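Local coordinates for TarM (PDB 4X7R), which is a GT-B-fold glycosyltransferase family protein that carries a long antiparallel beta-sheet extension beside its parallel-sheet domains, at residues A[151-156]-A[164-169]; A[129-134]-A[141-146]. The protein carries 1 engineered substitution. All coordinates share one frame; numbering follows the deposited sequence.

Contact 1 (A[151-156]-A[164-169]); sequences VHMKET and CYQVFY
With chi1 at -178° Met153 sends its CG away from its own backbone N, and with chi1 at -62° Phe168 turns its ring back toward the partner strand, so that the two side chains run alongside one another. Met153 SD then arrives at the edge of the Phe168 ring, almost in its plane, 3.7 Å from Phe168 CE1. This is a Met-aromatic contact of the edge type. The other side chains of this face continue the row: Gln166 NE2 makes a weak hydrogen bond to Glu155 OE2 at 3.4 Å, with the amide and carboxylate planes turned 34° apart. The stronger polar partner of Gln166 is Arg179 of strand 175-182, bound through OE1, while Phe168 is also stacked on Tyr43 and meets Phe70 edge-to-face.

Strands 150-157 and 163-169 form a beta hairpin inside the long antiparallel sheet. Lys154 and Val167 make a hydrogen-bonded pair, with Lys154 N to Val167 O at 2.9 Å and Val167 N to Lys154 O at 2.8 Å. Tyr169 N also binds His152 O. A classic beta bulge lies near the turn, where Cys164 and Tyr165 both face Thr156; Cys164 N reaches Thr156 O and Thr156 N reaches Tyr165 O.

On the face of Lys154 and Val167, the Tyr169 ring leans across the partner strand edge-on. Its CE1 lies 3.5 Å from Lys154 CB, and its OH is 3.4 Å from Lys154 CD. Bends at chi3 and chi4 then carry Lys154 NZ to 3.6 Å from Val167 CG2. Leu88 of helix 86-95 touches both Val151 and Tyr169 from outside the hairpin.

Contact 2 (A[129-134]-A[141-146]); sequences EKVIDF and IERFSF
Arg143 runs alongside Asp133 from its root: CB and CG each lie 3.3 Å from Asp133 OD1, and CD touches both Asp133 OD1 and Val131 CG2. A bend at chi3 (-78°) turns the guanidinium so that NE and NH2 each take one carboxylate oxygen of Asp133. NE meets the syn lone pair of Asp133 OD1 at 2.7 Å, and NH2 binds Asp133 OD2 at 3.1 Å, with the two flat groups 33° apart. Val131 CG1 sits over one guanidinium face, 3.5 Å from Arg143 CZ and 3.4 Å from Arg143 NH2, while Arg143 NH1 lies 3.8 Å from Val131 CG2. Asp133 OD2 also forms a salt bridge with Arg140 of the same hairpin.

Strands 129-136 and 139-147 form this antiparallel beta hairpin, with a classic bulge where Ile141 and Glu142 both face Phe134. The face carrying Lys130, Ile132, Phe134, Phe144 and Phe146 packs against helix 86-95, whose Ile92 touches Ile132 and Phe144. Lys130 lays CE over the Phe146 ring as a CH-pi contact, and its NZ stands 4.8 Å from the centroid of that ring, a cation-pi geometry. Ile132 CD1 approaches Phe146 CE1 to 3.6 Å, while Phe144 CE1 comes to the edge of the Phe134 ring.

How the contacts relate
The two hairpins follow one another along the chain and lie side by side in one antiparallel sheet, with centres about 9 Å apart. Strands 139-147 and 150-157 are the neighbours that join contact 2 to contact 1: Glu155 N lies 2.8 Å from Arg143 O, and His152 N lies 2.9 Å from Ser145 O, both probable hydrogen bonds. A classic bulge falls at this seam, where His152 and Met153 both face Ser145. The same helix, 86-95, borders both contacts. The Gln166 side chain of contact 1 lies about 9 Å from a bound 2-deoxy-3,6-di-O-sulfo-2-(sulfoamino)-alpha-D-glucopyranose unit, too far for direct contact.

Contact 1 (A[151-156]-A[164-169])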
loop_
_atom_site.group_PDB
_atom_site.type_symbol
_atom_site.label_atom_id
_atom_site.label_comp_id
_atom_site.label_asym_id
_atom_site.label_seq_id
_atom_site.Cartn_x
_atom_site.Cartn_y
_atom_site.Cartn_z
ATOM N N VAL A 151 5.993 -1.752 26.914
ATOM C CA VAL A 151 6.415 -2.923 26.136
ATOM C C VAL A 151 5.283 -3.369 25.170
ATOM O O VAL A 151 4.104 -3.360 25.539
ATOM C CB VAL A 151 6.925 -4.057 27.083
ATOM C CG1 VAL A 151 5.824 -4.563 28.021
ATOM C CG2 VAL A 151 7.559 -5.202 26.302
ATOM N N HIS A 152 5.632 -3.677 23.919
ATOM C CA HIS A 152 4.632 -4.178 22.979
ATOM C C HIS A 152 5.071 -5.505 22.375
ATOM O O HIS A 152 4.245 -6.287 21.926
ATOM C CB HIS A 152 4.244 -3.120 21.906
ATOM C CG HIS A 152 5.310 -2.818 20.883
ATOM N ND1 HIS A 152 5.345 -3.478 19.666
ATOM C CD2 HIS A 152 6.296 -1.888 20.899
ATOM C CE1 HIS A 152 6.364 -2.957 19.000
ATOM N NE2 HIS A 152 6.959 -1.990 19.691
ATOM N N MET A 153 6.368 -5.777 22.420
ATOM C CA MET A 153 6.928 -6.971 21.811
ATOM C C MET A 153 8.228 -7.418 22.452
ATOM O O MET A 153 9.020 -6.599 22.891
ATOM C CB MET A 153 7.151 -6.700 20.294
ATOM C CG MET A 153 7.696 -7.885 19.486
ATOM S SD MET A 153 7.847 -7.564 17.685
ATOM C CE MET A 153 8.941 -6.159 17.657
ATOM N N LYS A 154 8.449 -8.729 22.469
ATOM C CA LYS A 154 9.697 -9.375 22.895
ATOM C C LYS A 154 10.113 -10.303 21.748
ATOM O O LYS A 154 9.294 -11.075 21.254
ATOM C CB LYS A 154 9.523 -10.154 24.209
ATOM C CG LYS A 154 10.784 -10.908 24.705
ATOM C CD LYS A 154 10.421 -11.799 25.881
ATOM C CE LYS A 154 11.092 -13.151 25.869
ATOM N NZ LYS A 154 10.169 -14.217 25.382
ATOM N N GLU A 155 11.363 -10.203 21.309
ATOM C CA GLU A 155 11.906 -11.099 20.275
ATOM C C GLU A 155 13.032 -11.887 20.871
ATOM O O GLU A 155 13.781 -11.355 21.690
ATOM C CB GLU A 155 12.396 -10.346 19.035
ATOM C CG GLU A 155 11.270 -9.755 18.203
ATOM C CD GLU A 155 11.764 -8.730 17.206
ATOM O OE1 GLU A 155 12.480 -7.792 17.626
ATOM O OE2 GLU A 155 11.446 -8.869 16.004
ATOM N N THR A 156 13.114 -13.174 20.538
ATOM C CA THR A 156 14.220 -14.046 20.994
ATOM C C THR A 156 15.160 -14.326 19.819
ATOM O O THR A 156 14.692 -14.577 18.706
ATOM C CB THR A 156 13.696 -15.318 21.662
ATOM O OG1 THR A 156 12.834 -14.937 22.728
ATOM C CG2 THR A 156 14.806 -16.191 22.216
ATOM N N CYS A 164 14.043 -15.988 16.265
ATOM C CA CYS A 164 13.474 -17.335 16.246
ATOM C C CYS A 164 12.143 -17.429 17.016
ATOM O O CYS A 164 11.424 -18.417 16.876
ATOM C CB CYS A 164 14.485 -18.370 16.738
ATOM S SG CYS A 164 15.053 -18.112 18.444
ATOM N N TYR A 165 11.792 -16.390 17.791
ATOM C CA TYR A 165 10.590 -16.377 18.612
ATOM C C TYR A 165 10.123 -14.956 18.895
ATOM O O TYR A 165 10.951 -14.081 19.116
ATOM C CB TYR A 165 10.921 -17.111 19.946
ATOM C CG TYR A 165 9.722 -17.637 20.696
ATOM C CD1 TYR A 165 9.034 -18.760 20.249
ATOM C CD2 TYR A 165 9.290 -17.031 21.875
ATOM C CE1 TYR A 165 7.920 -19.247 20.936
ATOM C CE2 TYR A 165 8.173 -17.508 22.568
ATOM C CZ TYR A 165 7.512 -18.631 22.109
ATOM O OH TYR A 165 6.486 -19.152 22.841
ATOM N N GLN A 166 8.795 -14.730 18.903
ATOM C CA GLN A 166 8.202 -13.437 19.240
ATOM C C GLN A 166 7.056 -13.605 20.188
ATOM O O GLN A 166 6.285 -14.566 20.082
ATOM C CB GLN A 166 7.655 -12.654 18.021
ATOM C CG GLN A 166 8.680 -12.432 16.943
ATOM C CD GLN A 166 8.029 -11.725 15.810
ATOM O OE1 GLN A 166 6.960 -12.126 15.323
ATOM N NE2 GLN A 166 8.664 -10.653 15.380
ATOM N N VAL A 167 6.932 -12.632 21.096
ATOM C CA VAL A 167 5.832 -12.502 22.054
ATOM C C VAL A 167 5.264 -11.080 21.873
ATOM O O VAL A 167 6.033 -10.118 21.836
ATOM C CB VAL A 167 6.284 -12.781 23.513
ATOM C CG1 VAL A 167 5.114 -12.688 24.475
ATOM C CG2 VAL A 167 6.986 -14.144 23.629
ATOM N N PHE A 168 3.936 -10.962 21.754
ATOM C CA PHE A 168 3.258 -9.677 21.661
ATOM C C PHE A 168 2.565 -9.389 22.981
ATOM O O PHE A 168 1.937 -10.291 23.541
ATOM C CB PHE A 168 2.256 -9.664 20.491
ATOM C CG PHE A 168 2.902 -9.865 19.146
ATOM C CD1 PHE A 168 4.028 -9.135 18.776
ATOM C CD2 PHE A 168 2.336 -10.714 18.209
ATOM C CE1 PHE A 168 4.616 -9.304 17.516
ATOM C CE2 PHE A 168 2.907 -10.856 16.935
ATOM C CZ PHE A 168 4.055 -10.168 16.607
ATOM N N TYR A 169 2.631 -8.120 23.450
ATOM C CA TYR A 169 2.083 -7.688 24.731
ATOM C C TYR A 169 1.014 -6.649 24.528
ATOM O O TYR A 169 1.169 -5.752 23.680
ATOM C CB TYR A 169 3.185 -7.120 25.641
ATOM C CG TYR A 169 4.277 -8.106 25.962
ATOM C CD1 TYR A 169 5.348 -8.289 25.097
ATOM C CD2 TYR A 169 4.258 -8.839 27.149
ATOM C CE1 TYR A 169 6.355 -9.205 25.383
ATOM C CE2 TYR A 169 5.273 -9.743 27.457
ATOM C CZ TYR A 169 6.317 -9.928 26.564
ATOM O OH TYR A 169 7.308 -10.840 26.834
#

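Contact 2 (A[129-134]-A[141-146])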
loop_
_atom_site.group_PDB
_atom_site.type_symbol
_atom_site.label_atom_id
_atom_site.label_comp_id
_atom_site.label_asym_id
_atom_site.label_seq_id
_atom_site.Cartn_x
_atom_site.Cartn_y
_atom_site.Cartn_z
ATOM N N GLU A 129 10.220 5.781 20.956
ATOM C CA GLU A 129 10.653 4.394 20.875
ATOM C C GLU A 129 11.849 4.049 21.759
ATOM O O GLU A 129 12.722 4.887 22.016
ATOM C CB GLU A 129 10.888 3.974 19.422
ATOM C CG GLU A 129 9.600 3.948 18.620
ATOM C CD GLU A 129 9.700 3.369 17.224
ATOM O OE1 GLU A 129 10.741 3.574 16.557
ATOM O OE2 GLU A 129 8.712 2.740 16.779
ATOM N N LYS A 130 11.849 2.807 22.259
ATOM C CA LYS A 130 12.909 2.266 23.101
ATOM C C LYS A 130 13.064 0.786 22.804
ATOM O O LYS A 130 12.084 0.063 22.612
ATOM C CB LYS A 130 12.641 2.519 24.596
ATOM C CG LYS A 130 13.772 2.039 25.527
ATOM C CD LYS A 130 13.613 2.490 26.981
ATOM C CE LYS A 130 12.467 1.831 27.711
ATOM N NZ LYS A 130 12.298 2.383 29.074
ATOM N N VAL A 131 14.311 0.351 22.767
ATOM C CA VAL A 131 14.709 -1.014 22.514
ATOM C C VAL A 131 15.689 -1.422 23.611
ATOM O O VAL A 131 16.585 -0.642 23.951
ATOM C CB VAL A 131 15.274 -1.094 21.069
ATOM C CG1 VAL A 131 16.629 -1.785 20.996
ATOM C CG2 VAL A 131 14.263 -1.718 20.110
ATOM N N ILE A 132 15.463 -2.591 24.237
ATOM C CA ILE A 132 16.376 -3.123 25.261
ATOM C C ILE A 132 16.809 -4.499 24.800
ATOM O O ILE A 132 15.984 -5.412 24.745
ATOM C CB ILE A 132 15.835 -3.138 26.719
ATOM C CG1 ILE A 132 15.352 -1.755 27.183
ATOM C CG2 ILE A 132 16.883 -3.713 27.687
ATOM C CD1 ILE A 132 14.669 -1.764 28.594
ATOM N N ASP A 133 18.090 -4.628 24.413
ATOM C CA ASP A 133 18.688 -5.885 23.981
ATOM C C ASP A 133 19.440 -6.474 25.157
ATOM O O ASP A 133 20.251 -5.781 25.771
ATOM C CB ASP A 133 19.631 -5.670 22.787
ATOM C CG ASP A 133 18.944 -5.296 21.500
ATOM O OD1 ASP A 133 17.703 -5.146 21.511
ATOM O OD2 ASP A 133 19.641 -5.176 20.468
ATOM N N PHE A 134 19.119 -7.725 25.524
ATOM C CA PHE A 134 19.798 -8.417 26.610
ATOM C C PHE A 134 20.789 -9.400 26.048
ATOM O O PHE A 134 20.575 -9.975 24.981
ATOM C CB PHE A 134 18.823 -9.088 27.583
ATOM C CG PHE A 134 18.220 -8.148 28.595
ATOM C CD1 PHE A 134 18.980 -7.657 29.652
ATOM C CD2 PHE A 134 16.878 -7.781 28.517
ATOM C CE1 PHE A 134 18.419 -6.785 30.590
ATOM C CE2 PHE A 134 16.313 -6.922 29.466
ATOM C CZ PHE A 134 17.082 -6.430 30.495
ATOM N N ILE A 141 20.485 -12.379 23.416
ATOM C CA ILE A 141 19.456 -13.402 23.629
ATOM C C ILE A 141 18.045 -12.864 23.320
ATOM O O ILE A 141 17.232 -13.547 22.677
ATOM C CB ILE A 141 19.596 -14.095 25.013
ATOM C CG1 ILE A 141 19.567 -13.081 26.182
ATOM C CG2 ILE A 141 20.887 -14.946 25.048
ATOM C CD1 ILE A 141 19.326 -13.663 27.560
ATOM N N GLU A 142 17.765 -11.614 23.740
ATOM C CA GLU A 142 16.452 -11.019 23.534
ATOM C C GLU A 142 16.402 -9.520 23.329
ATOM O O GLU A 142 17.329 -8.800 23.690
ATOM C CB GLU A 142 15.486 -11.440 24.648
ATOM C CG GLU A 142 16.014 -11.178 26.030
ATOM C CD GLU A 142 15.393 -12.047 27.098
ATOM O OE1 GLU A 142 14.880 -13.143 26.774
ATOM O OE2 GLU A 142 15.433 -11.628 28.272
ATOM N N ARG A 143 15.275 -9.057 22.773
ATOM C CA ARG A 143 14.979 -7.653 22.570
ATOM C C ARG A 143 13.555 -7.344 23.015
ATOM O O ARG A 143 12.610 -7.931 22.478
ATOM C CB ARG A 143 15.180 -7.236 21.097
ATOM C CG ARG A 143 14.542 -5.880 20.749
ATOM C CD ARG A 143 14.840 -5.413 19.342
ATOM N NE ARG A 143 16.196 -4.865 19.292
ATOM C CZ ARG A 143 16.662 -4.079 18.330
ATOM N NH1 ARG A 143 15.882 -3.723 17.320
ATOM N NH2 ARG A 143 17.905 -3.617 18.390
ATOM N N PHE A 144 13.409 -6.377 23.930
ATOM C CA PHE A 144 12.121 -5.825 24.332
ATOM C C PHE A 144 11.958 -4.475 23.590
ATOM O O PHE A 144 12.837 -3.599 23.677
ATOM C CB PHE A 144 12.050 -5.606 25.855
ATOM C CG PHE A 144 11.990 -6.875 26.664
ATOM C CD1 PHE A 144 13.157 -7.508 27.084
ATOM C CD2 PHE A 144 10.765 -7.449 26.997
ATOM C CE1 PHE A 144 13.101 -8.696 27.813
ATOM C CE2 PHE A 144 10.711 -8.625 27.756
ATOM C CZ PHE A 144 11.879 -9.243 28.160
ATOM N N SER A 145 10.834 -4.328 22.870
ATOM C CA SER A 145 10.466 -3.131 22.118
ATOM C C SER A 145 9.345 -2.394 22.837
ATOM O O SER A 145 8.348 -3.008 23.242
ATOM C CB SER A 145 10.057 -3.491 20.692
ATOM O OG SER A 145 11.132 -4.179 20.075
ATOM N N PHE A 146 9.541 -1.080 23.022
ATOM C CA PHE A 146 8.637 -0.169 23.727
ATOM C C PHE A 146 8.213 1.011 22.862
ATOM O O PHE A 146 8.991 1.487 22.038
ATOM C CB PHE A 146 9.328 0.401 24.985
ATOM C CG PHE A 146 9.885 -0.584 25.988
ATOM C CD1 PHE A 146 11.102 -1.221 25.761
ATOM C CD2 PHE A 146 9.246 -0.800 27.203
ATOM C CE1 PHE A 146 11.622 -2.123 26.688
ATOM C CE2 PHE A 146 9.768 -1.699 28.136
ATOM C CZ PHE A 146 10.957 -2.352 27.877
#